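Local coordinates for SusD superfamily protein (Bacteroides fragilis, PDB 3L22) that probably binds sugars at the outer membrane as a SusD-family lipoprotein, and carries zinc ions in the crystal, at residues A[234-239]-A[357-362]; A[297-302]-A[385-390]. All blocks are in the same frame, centred on the assembly; numbering follows the deposited sequence.

Contact 1 of 2, residues A[234-239]-A[357-362]; sequences EDVTLI and GRSVDA. With ZN (zinc ion), chain D.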
ATOM      1  N   GLU A 234       2.711 -22.352   5.468  1.00 15.13           N
ATOM      2  CA  GLU A 234       3.177 -23.054   4.268  1.00 16.27           C
ATOM      3  C   GLU A 234       2.249 -22.913   3.037  1.00 15.85           C
ATOM      4  O   GLU A 234       2.675 -23.111   1.895  1.00 16.81           O
ATOM      5  CB  GLU A 234       3.378 -24.542   4.579  1.00 15.82           C
ATOM      6  CG  GLU A 234       4.519 -24.792   5.557  1.00 20.12           C
ATOM      7  CD  GLU A 234       5.924 -24.470   4.978  1.00 22.76           C
ATOM      8  OE1 GLU A 234       6.136 -24.200   3.765  1.00 23.06           O
ATOM      9  OE2 GLU A 234       6.839 -24.500   5.784  1.00 29.30           O
ATOM     10  N   ASP A 235       0.986 -22.620   3.277  1.00 16.14           N
ATOM     11  CA  ASP A 235      -0.010 -22.494   2.212  1.00 16.24           C
ATOM     12  C   ASP A 235      -0.120 -21.006   1.858  1.00 15.54           C
ATOM     13  O   ASP A 235      -0.655 -20.214   2.642  1.00 16.74           O
ATOM     14  CB  ASP A 235      -1.342 -23.059   2.717  1.00 16.05           C
ATOM     15  CG  ASP A 235      -2.484 -22.991   1.679  1.00 18.57           C
ATOM     16  OD1 ASP A 235      -2.443 -22.280   0.652  1.00 16.57           O
ATOM     17  OD2 ASP A 235      -3.484 -23.680   1.929  1.00 20.43           O
ATOM     18  N   VAL A 236       0.306 -20.637   0.656  1.00 14.05           N
ATOM     19  CA  VAL A 236       0.265 -19.221   0.216  1.00 13.35           C
ATOM     20  C   VAL A 236      -1.139 -18.724  -0.207  1.00 13.32           C
ATOM     21  O   VAL A 236      -1.279 -17.561  -0.553  1.00 13.79           O
ATOM     22  CB  VAL A 236       1.263 -18.987  -0.939  1.00 12.92           C
ATOM     23  CG1 VAL A 236       2.687 -19.422  -0.505  1.00 12.07           C
ATOM     24  CG2 VAL A 236       0.802 -19.720  -2.243  1.00 10.42           C
ATOM     25  N   THR A 237      -2.156 -19.600  -0.226  1.00 13.25           N
ATOM     26  CA  THR A 237      -3.504 -19.234  -0.675  1.00 13.51           C
ATOM     27  C   THR A 237      -4.446 -18.792   0.463  1.00 13.84           C
ATOM     28  O   THR A 237      -5.555 -18.331   0.198  1.00 13.36           O
ATOM     29  CB  THR A 237      -4.177 -20.370  -1.475  1.00 13.58           C
ATOM     30  OG1 THR A 237      -4.532 -21.444  -0.610  1.00 11.58           O
ATOM     31  CG2 THR A 237      -3.220 -20.917  -2.600  1.00 14.18           C
ATOM     32  N   LEU A 238      -4.013 -18.918   1.713  1.00 13.63           N
ATOM     33  CA  LEU A 238      -4.930 -18.756   2.855  1.00 14.36           C
ATOM     34  C   LEU A 238      -5.606 -17.401   2.912  1.00 14.21           C
ATOM     35  O   LEU A 238      -6.798 -17.318   3.181  1.00 14.71           O
ATOM     36  CB  LEU A 238      -4.229 -19.034   4.177  1.00 13.99           C
ATOM     37  CG  LEU A 238      -3.743 -20.453   4.432  1.00 14.62           C
ATOM     38  CD1 LEU A 238      -2.902 -20.422   5.728  1.00 12.61           C
ATOM     39  CD2 LEU A 238      -4.934 -21.449   4.514  1.00 12.45           C
ATOM     40  N   ILE A 239      -4.863 -16.357   2.603  1.00 14.40           N
ATOM     41  CA  ILE A 239      -5.354 -15.003   2.826  1.00 14.40           C
ATOM     42  C   ILE A 239      -6.371 -14.539   1.787  1.00 15.14           C
ATOM     43  O   ILE A 239      -7.001 -13.510   2.020  1.00 13.80           O
ATOM     44  CB  ILE A 239      -4.236 -13.950   2.956  1.00 14.17           C
ATOM     45  CG1 ILE A 239      -3.396 -13.810   1.674  1.00 15.14           C
ATOM     46  CG2 ILE A 239      -3.344 -14.271   4.136  1.00 12.55           C
ATOM     47  CD1 ILE A 239      -2.381 -12.631   1.741  1.00 14.53           C
ATOM     48  N   GLY A 357      12.107 -19.621   0.722  1.00 12.29           N
ATOM     49  CA  GLY A 357      11.960 -21.016   1.160  1.00 12.31           C
ATOM     50  C   GLY A 357      10.549 -21.447   1.504  1.00 12.27           C
ATOM     51  O   GLY A 357      10.228 -22.629   1.443  1.00 12.58           O
ATOM     52  N   ARG A 358       9.695 -20.501   1.880  1.00 12.79           N
ATOM     53  CA  ARG A 358       8.290 -20.823   2.078  1.00 13.62           C
ATOM     54  C   ARG A 358       7.629 -21.328   0.782  1.00 14.18           C
ATOM     55  O   ARG A 358       6.777 -22.240   0.838  1.00 14.59           O
ATOM     56  CB  ARG A 358       7.548 -19.684   2.754  1.00 12.82           C
ATOM     57  CG  ARG A 358       6.084 -20.005   3.130  1.00 15.07           C
ATOM     58  CD  ARG A 358       5.084 -19.530   2.121  1.00 13.11           C
ATOM     59  NE  ARG A 358       5.025 -18.082   1.944  1.00 14.52           N
ATOM     60  CZ  ARG A 358       4.222 -17.242   2.601  1.00 13.96           C
ATOM     61  NH1 ARG A 358       3.405 -17.671   3.563  1.00 13.43           N
ATOM     62  NH2 ARG A 358       4.237 -15.941   2.301  1.00 13.71           N
ATOM     63  N   SER A 359       8.053 -20.780  -0.368  1.00 14.53           N
ATOM     64  CA  SER A 359       7.438 -21.102  -1.650  1.00 14.51           C
ATOM     65  C   SER A 359       8.275 -21.975  -2.607  1.00 14.89           C
ATOM     66  O   SER A 359       7.711 -22.603  -3.508  1.00 13.49           O
ATOM     67  CB  SER A 359       7.052 -19.796  -2.352  1.00 14.24           C
ATOM     68  OG  SER A 359       6.033 -19.107  -1.634  1.00 14.30           O
ATOM     69  N   VAL A 360       9.602 -21.959  -2.441  1.00 14.70           N
ATOM     70  CA  VAL A 360      10.552 -22.593  -3.382  1.00 15.64           C
ATOM     71  C   VAL A 360      11.438 -23.541  -2.596  1.00 16.59           C
ATOM     72  O   VAL A 360      12.104 -23.118  -1.695  1.00 17.24           O
ATOM     73  CB  VAL A 360      11.469 -21.536  -4.095  1.00 15.67           C
ATOM     74  CG1 VAL A 360      12.537 -22.204  -4.999  1.00 12.48           C
ATOM     75  CG2 VAL A 360      10.612 -20.529  -4.951  1.00 13.12           C
ATOM     76  N   ASP A 361      11.452 -24.814  -2.933  1.00 18.72           N
ATOM     77  CA  ASP A 361      12.357 -25.784  -2.279  1.00 20.55           C
ATOM     78  C   ASP A 361      13.848 -25.483  -2.506  1.00 20.99           C
ATOM     79  O   ASP A 361      14.320 -25.446  -3.648  1.00 19.91           O
ATOM     80  CB  ASP A 361      12.061 -27.168  -2.835  1.00 22.06           C
ATOM     81  CG  ASP A 361      12.948 -28.257  -2.233  1.00 26.12           C
ATOM     82  OD1 ASP A 361      13.227 -28.249  -1.013  1.00 32.14           O
ATOM     83  OD2 ASP A 361      13.362 -29.138  -3.007  1.00 35.95           O
ATOM     84  N   ALA A 362      14.576 -25.309  -1.407  1.00 22.23           N
ATOM     85  CA  ALA A 362      15.956 -24.847  -1.421  1.00 23.39           C
ATOM     86  C   ALA A 362      16.879 -25.832  -2.076  1.00 24.15           C
ATOM     87  O   ALA A 362      17.775 -25.432  -2.813  1.00 24.64           O
ATOM     88  CB  ALA A 362      16.450 -24.557  -0.005  1.00 24.43           C
TER
HETATM   89 ZN    ZN D   3       9.021 -24.448   5.054  1.00 49.92          ZN
HETATM   90  O   HOH W   1       8.487 -24.388   2.711  1.00 20.12           O
HETATM   91  O   HOH W   2      11.326 -24.345   4.233  1.00 44.27           O
HETATM   92  O   HOH W   3       9.672 -24.352   7.328  1.00 35.85           O
HETATM   93  O   HOH W   4       8.864 -22.098   5.082  1.00 28.09           O
HETATM   94  O   HOH W   5       9.011 -26.738   4.337  1.00 38.07           O

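Contact 2 of 2, residues A[297-302]-A[385-390]; sequences KRIIAF and KRLEFI. With EDO (1,2-ethanediol), chain Y; EDO (1,2-ethanediol), chain B.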
ATOM      1  N   LYS A 297       5.316 -22.390  -5.194  1.00 12.02           N
ATOM      2  CA  LYS A 297       3.904 -22.344  -4.718  1.00 12.70           C
ATOM      3  C   LYS A 297       3.085 -21.192  -5.266  1.00 12.92           C
ATOM      4  O   LYS A 297       1.902 -21.354  -5.507  1.00 13.57           O
ATOM      5  CB  LYS A 297       3.850 -22.317  -3.186  1.00 12.89           C
ATOM      6  CG  LYS A 297       4.332 -23.616  -2.527  1.00 14.19           C
ATOM      7  CD  LYS A 297       4.120 -23.562  -0.995  1.00 15.47           C
ATOM      8  CE  LYS A 297       4.851 -24.670  -0.246  1.00 14.08           C
ATOM      9  NZ  LYS A 297       5.002 -24.308   1.226  1.00 15.76           N
ATOM     10  N   ARG A 298       3.724 -20.031  -5.454  1.00 13.65           N
ATOM     11  CA  ARG A 298       3.087 -18.845  -5.945  1.00 13.81           C
ATOM     12  C   ARG A 298       2.744 -18.951  -7.440  1.00 14.20           C
ATOM     13  O   ARG A 298       1.712 -18.446  -7.878  1.00 14.21           O
ATOM     14  CB  ARG A 298       3.976 -17.654  -5.673  1.00 14.16           C
ATOM     15  CG  ARG A 298       4.241 -17.444  -4.175  1.00 14.21           C
ATOM     16  CD  ARG A 298       5.421 -16.560  -3.890  1.00 14.18           C
ATOM     17  NE  ARG A 298       6.670 -17.164  -4.359  1.00 12.84           N
ATOM     18  CZ  ARG A 298       7.879 -16.717  -4.040  1.00 12.77           C
ATOM     19  NH1 ARG A 298       8.037 -15.651  -3.253  1.00 12.24           N
ATOM     20  NH2 ARG A 298       8.956 -17.320  -4.543  1.00 12.39           N
ATOM     21  N   ILE A 299       3.601 -19.638  -8.193  1.00 13.68           N
ATOM     22  CA  ILE A 299       3.382 -19.913  -9.604  1.00 13.88           C
ATOM     23  C   ILE A 299       2.226 -20.928  -9.739  1.00 13.63           C
ATOM     24  O   ILE A 299       1.263 -20.660 -10.459  1.00 11.58           O
ATOM     25  CB  ILE A 299       4.697 -20.386 -10.298  1.00 14.35           C
ATOM     26  CG1 ILE A 299       5.772 -19.271 -10.219  1.00 16.21           C
ATOM     27  CG2 ILE A 299       4.451 -20.875 -11.754  1.00 13.85           C
ATOM     28  CD1 ILE A 299       5.381 -17.908 -10.716  1.00 19.14           C
ATOM     29  N   ILE A 300       2.289 -22.020  -8.973  1.00 13.30           N
ATOM     30  CA  ILE A 300       1.235 -23.035  -8.959  1.00 13.66           C
ATOM     31  C   ILE A 300      -0.093 -22.377  -8.594  1.00 14.15           C
ATOM     32  O   ILE A 300      -1.054 -22.592  -9.268  1.00 13.51           O
ATOM     33  CB  ILE A 300       1.513 -24.169  -7.959  1.00 14.31           C
ATOM     34  CG1 ILE A 300       2.773 -24.959  -8.366  1.00 15.99           C
ATOM     35  CG2 ILE A 300       0.279 -25.149  -7.853  1.00 13.78           C
ATOM     36  CD1 ILE A 300       3.272 -25.949  -7.323  1.00 16.32           C
ATOM     37  N   ALA A 301      -0.118 -21.523  -7.566  1.00 13.86           N
ATOM     38  CA  ALA A 301      -1.402 -20.969  -7.085  1.00 14.51           C
ATOM     39  C   ALA A 301      -1.907 -19.849  -7.978  1.00 14.43           C
ATOM     40  O   ALA A 301      -3.100 -19.769  -8.238  1.00 13.71           O
ATOM     41  CB  ALA A 301      -1.281 -20.459  -5.613  1.00 13.42           C
ATOM     42  N   PHE A 302      -1.006 -18.988  -8.444  1.00 14.28           N
ATOM     43  CA  PHE A 302      -1.434 -17.698  -8.996  1.00 15.15           C
ATOM     44  C   PHE A 302      -1.152 -17.425 -10.473  1.00 15.15           C
ATOM     45  O   PHE A 302      -1.718 -16.453 -11.018  1.00 14.70           O
ATOM     46  CB  PHE A 302      -0.823 -16.552  -8.178  1.00 15.80           C
ATOM     47  CG  PHE A 302      -1.003 -16.703  -6.706  1.00 14.02           C
ATOM     48  CD1 PHE A 302      -2.243 -16.976  -6.165  1.00 15.15           C
ATOM     49  CD2 PHE A 302       0.073 -16.550  -5.857  1.00 13.46           C
ATOM     50  CE1 PHE A 302      -2.393 -17.131  -4.785  1.00 14.58           C
ATOM     51  CE2 PHE A 302      -0.080 -16.655  -4.490  1.00 13.22           C
ATOM     52  CZ  PHE A 302      -1.290 -16.978  -3.958  1.00 14.63           C
ATOM     53  N   LYS A 385      10.404  -9.700  -3.763  1.00 14.50           N
ATOM     54  CA  LYS A 385       9.340  -8.778  -3.382  1.00 14.32           C
ATOM     55  C   LYS A 385       8.344  -8.608  -4.558  1.00 13.30           C
ATOM     56  O   LYS A 385       7.145  -8.602  -4.357  1.00 12.47           O
ATOM     57  CB  LYS A 385       9.971  -7.442  -2.980  1.00 14.53           C
ATOM     58  CG  LYS A 385       9.012  -6.380  -2.445  1.00 16.73           C
ATOM     59  CD  LYS A 385       8.824  -6.482  -0.959  1.00 19.44           C
ATOM     60  CE  LYS A 385       7.973  -5.322  -0.392  1.00 18.65           C
ATOM     61  NZ  LYS A 385       8.724  -4.051  -0.486  1.00 21.46           N
ATOM     62  N   ARG A 386       8.851  -8.551  -5.790  1.00 12.66           N
ATOM     63  CA  ARG A 386       8.001  -8.439  -6.975  1.00 12.26           C
ATOM     64  C   ARG A 386       7.067  -9.648  -7.136  1.00 12.75           C
ATOM     65  O   ARG A 386       5.857  -9.490  -7.431  1.00 12.92           O
ATOM     66  CB  ARG A 386       8.874  -8.244  -8.223  1.00 12.99           C
ATOM     67  CG  ARG A 386       9.523  -6.876  -8.297  1.00 13.23           C
ATOM     68  CD  ARG A 386      10.510  -6.769  -9.448  1.00 12.61           C
ATOM     69  NE  ARG A 386       9.816  -6.749 -10.730  1.00 14.34           N
ATOM     70  CZ  ARG A 386      10.404  -6.610 -11.912  1.00 13.71           C
ATOM     71  NH1 ARG A 386      11.733  -6.506 -12.016  1.00 15.52           N
ATOM     72  NH2 ARG A 386       9.666  -6.611 -13.010  1.00 13.37           N
ATOM     73  N   LEU A 387       7.606 -10.838  -6.907  1.00 12.30           N
ATOM     74  CA  LEU A 387       6.821 -12.075  -7.026  1.00 12.90           C
ATOM     75  C   LEU A 387       5.901 -12.273  -5.821  1.00 12.65           C
ATOM     76  O   LEU A 387       4.713 -12.529  -5.977  1.00 13.10           O
ATOM     77  CB  LEU A 387       7.731 -13.300  -7.237  1.00 12.20           C
ATOM     78  CG  LEU A 387       7.062 -14.684  -7.317  1.00 13.15           C
ATOM     79  CD1 LEU A 387       6.043 -14.723  -8.471  1.00 10.65           C
ATOM     80  CD2 LEU A 387       8.084 -15.813  -7.473  1.00  9.46           C
ATOM     81  N   GLU A 388       6.435 -12.126  -4.629  1.00 12.10           N
ATOM     82  CA  GLU A 388       5.601 -12.243  -3.439  1.00 12.41           C
ATOM     83  C   GLU A 388       4.404 -11.277  -3.453  1.00 12.90           C
ATOM     84  O   GLU A 388       3.338 -11.691  -3.032  1.00 13.30           O
ATOM     85  CB  GLU A 388       6.430 -12.043  -2.178  1.00 12.35           C
ATOM     86  CG  GLU A 388       5.749 -12.427  -0.845  1.00 12.48           C
ATOM     87  CD  GLU A 388       5.579 -13.924  -0.621  1.00 14.90           C
ATOM     88  OE1 GLU A 388       6.420 -14.744  -1.090  1.00 13.88           O
ATOM     89  OE2 GLU A 388       4.583 -14.277   0.045  1.00 13.97           O
ATOM     90  N   PHE A 389       4.586 -10.026  -3.921  1.00 12.51           N
ATOM     91  CA  PHE A 389       3.573  -8.983  -3.823  1.00 12.86           C
ATOM     92  C   PHE A 389       2.942  -8.544  -5.135  1.00 13.05           C
ATOM     93  O   PHE A 389       2.292  -7.493  -5.222  1.00 12.88           O
ATOM     94  CB  PHE A 389       4.119  -7.825  -2.964  1.00 13.29           C
ATOM     95  CG  PHE A 389       4.315  -8.251  -1.576  1.00 13.79           C
ATOM     96  CD1 PHE A 389       3.209  -8.450  -0.757  1.00 15.02           C
ATOM     97  CD2 PHE A 389       5.564  -8.615  -1.110  1.00 15.68           C
ATOM     98  CE1 PHE A 389       3.374  -8.931   0.536  1.00 17.15           C
ATOM     99  CE2 PHE A 389       5.721  -9.101   0.161  1.00 14.14           C
ATOM    100  CZ  PHE A 389       4.621  -9.278   0.969  1.00 14.79           C
ATOM    101  N   ILE A 390       3.045  -9.407  -6.144  1.00 13.12           N
ATOM    102  CA  ILE A 390       2.344  -9.184  -7.389  1.00 12.85           C
ATOM    103  C   ILE A 390       0.858  -9.041  -7.086  1.00 13.50           C
ATOM    104  O   ILE A 390       0.259  -9.871  -6.396  1.00 12.99           O
ATOM    105  CB  ILE A 390       2.646 -10.284  -8.454  1.00 12.80           C
ATOM    106  CG1 ILE A 390       2.087  -9.869  -9.831  1.00 14.07           C
ATOM    107  CG2 ILE A 390       2.134 -11.695  -8.047  1.00 10.79           C
ATOM    108  CD1 ILE A 390       2.653 -10.727 -11.039  1.00 11.88           C
TER
HETATM  109  C1  EDO Y 465      -5.314 -19.069  -5.184  1.00 59.09           C
HETATM  110  O1  EDO Y 465      -5.321 -20.234  -6.059  1.00 58.72           O
HETATM  111  C2  EDO Y 465      -6.621 -18.723  -4.445  1.00 58.37           C
HETATM  112  O2  EDO Y 465      -6.933 -17.312  -4.552  1.00 57.17           O
HETATM  113  C1  EDO B  22       7.479  -1.436   0.941  1.00 47.55           C
HETATM  114  O1  EDO B  22       6.984  -2.757   0.955  1.00 41.30           O
HETATM  115  C2  EDO B  22       6.656  -0.493   0.047  1.00 48.39           C
HETATM  116  O2  EDO B  22       7.429   0.749   0.048  1.00 48.88           O

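Contact 1 of 2, residues A[234-239]-A[357-362]
Val236 lays its CG1 methyl over one face of the Arg358 guanidinium, and the two side chains pass at a slant. CG1 stands anti to the carbonyl carbon (chi1 -56°), which carries it to the arginine, 3.6 Å from Arg358 CD. The same methyl meets Ser359, 3.5 Å from OG, so a small branched residue fills the angle between a long chain and a hydroxyl. Arg358 is long enough to start on helix 345-359 and still run beneath the loop; bends at chi2 (-97°) and chi3 (-64°) fold it under Val236. Its buried charge is met by salt bridges to Glu388, through NH2, and Glu248, through NH1. The contact thus joins the last part of helix 345-359 in the SusD-family region to the loop between helix 217-225 and strand 249-253. Within that loop, a type I turn from Asp235 to Leu238 presents Val236. Thr237 N donates to Asp235 OD1 (2.8 Å), an Asx turn, and Thr237 OG1 adds a second bond to the same oxygen (2.6 Å). Glu234 begins by pointing away, but its chain bends back and OE1 stops 3.6 Å from Arg358 O; the Lys297 ammonium, a donor to both, lets these oxygens lie so near. The Glu234 carboxylate divides the work: OE2 binds the zinc ion at 2.3 Å, while OE1 accepts from zinc-bound water 1 at 2.6 Å. Five waters complete the zinc shell.

Contact 2 of 2, residues A[297-302]-A[385-390]
Arg298 and Glu388 form a salt bridge between two helices, with NH1 of the arginine 2.8 Å from OE1 of the glutamate. The bond is bent, 138° at the hydrogen, and OE1 is approached on its anti side; guanidinium and carboxylate planes stand 50° apart. Glu388 swings its acid across through a bend at chi2 (72°), leaving OE2 for Arg358 and Arg326. Arg298 is shared as well: NH1 also reaches Glu384 and NH2 reaches Asp296, so several acids fix the rotation of this buried cation and probably keep it charged. Leucine suits the neighbouring place, giving the flat group an apolar cover. Leu387 CD2 sits above one guanidinium face, offset toward its rim and 3.4 Å from Arg298 NH2. Its other methyl, CD1, lies 4.0 Å from Ile299 CD1, where the two aliphatic chains cross at about a right angle. The backbone bond from Phe302 N to Arg298 O, 2.8 Å, belongs to the short helix 297-302. That helix rests against the C-terminal end of helix 374-388 through a small apolar patch, Ile299 on Leu387, set beside a buried ion-pair network within the helix-rich SusD fold.

Overall arrangement
Contacts 1 and 2 lie side by side, their centres about 9 Å apart, and their segments alternate along the chain. Lys297 ties them together: its NZ is 2.8 Å from Glu234 OE1 in a salt bridge and 2.8 Å from Arg358 O in a probable hydrogen bond. Glu388 makes the second link, holding an arginine from each contact. Packing closes the seam, with Ser359 CB 3.3 Å from Arg298 NE and Val236 O 3.5 Å from Phe302 CZ. Helix 297-302 therefore serves both contacts, facing 234-239 and 357-362 as well as 385-390. The zinc ion sits at the exposed Glu234 side of contact 1; the side chain of Glu388 is about 12 Å from this same ion.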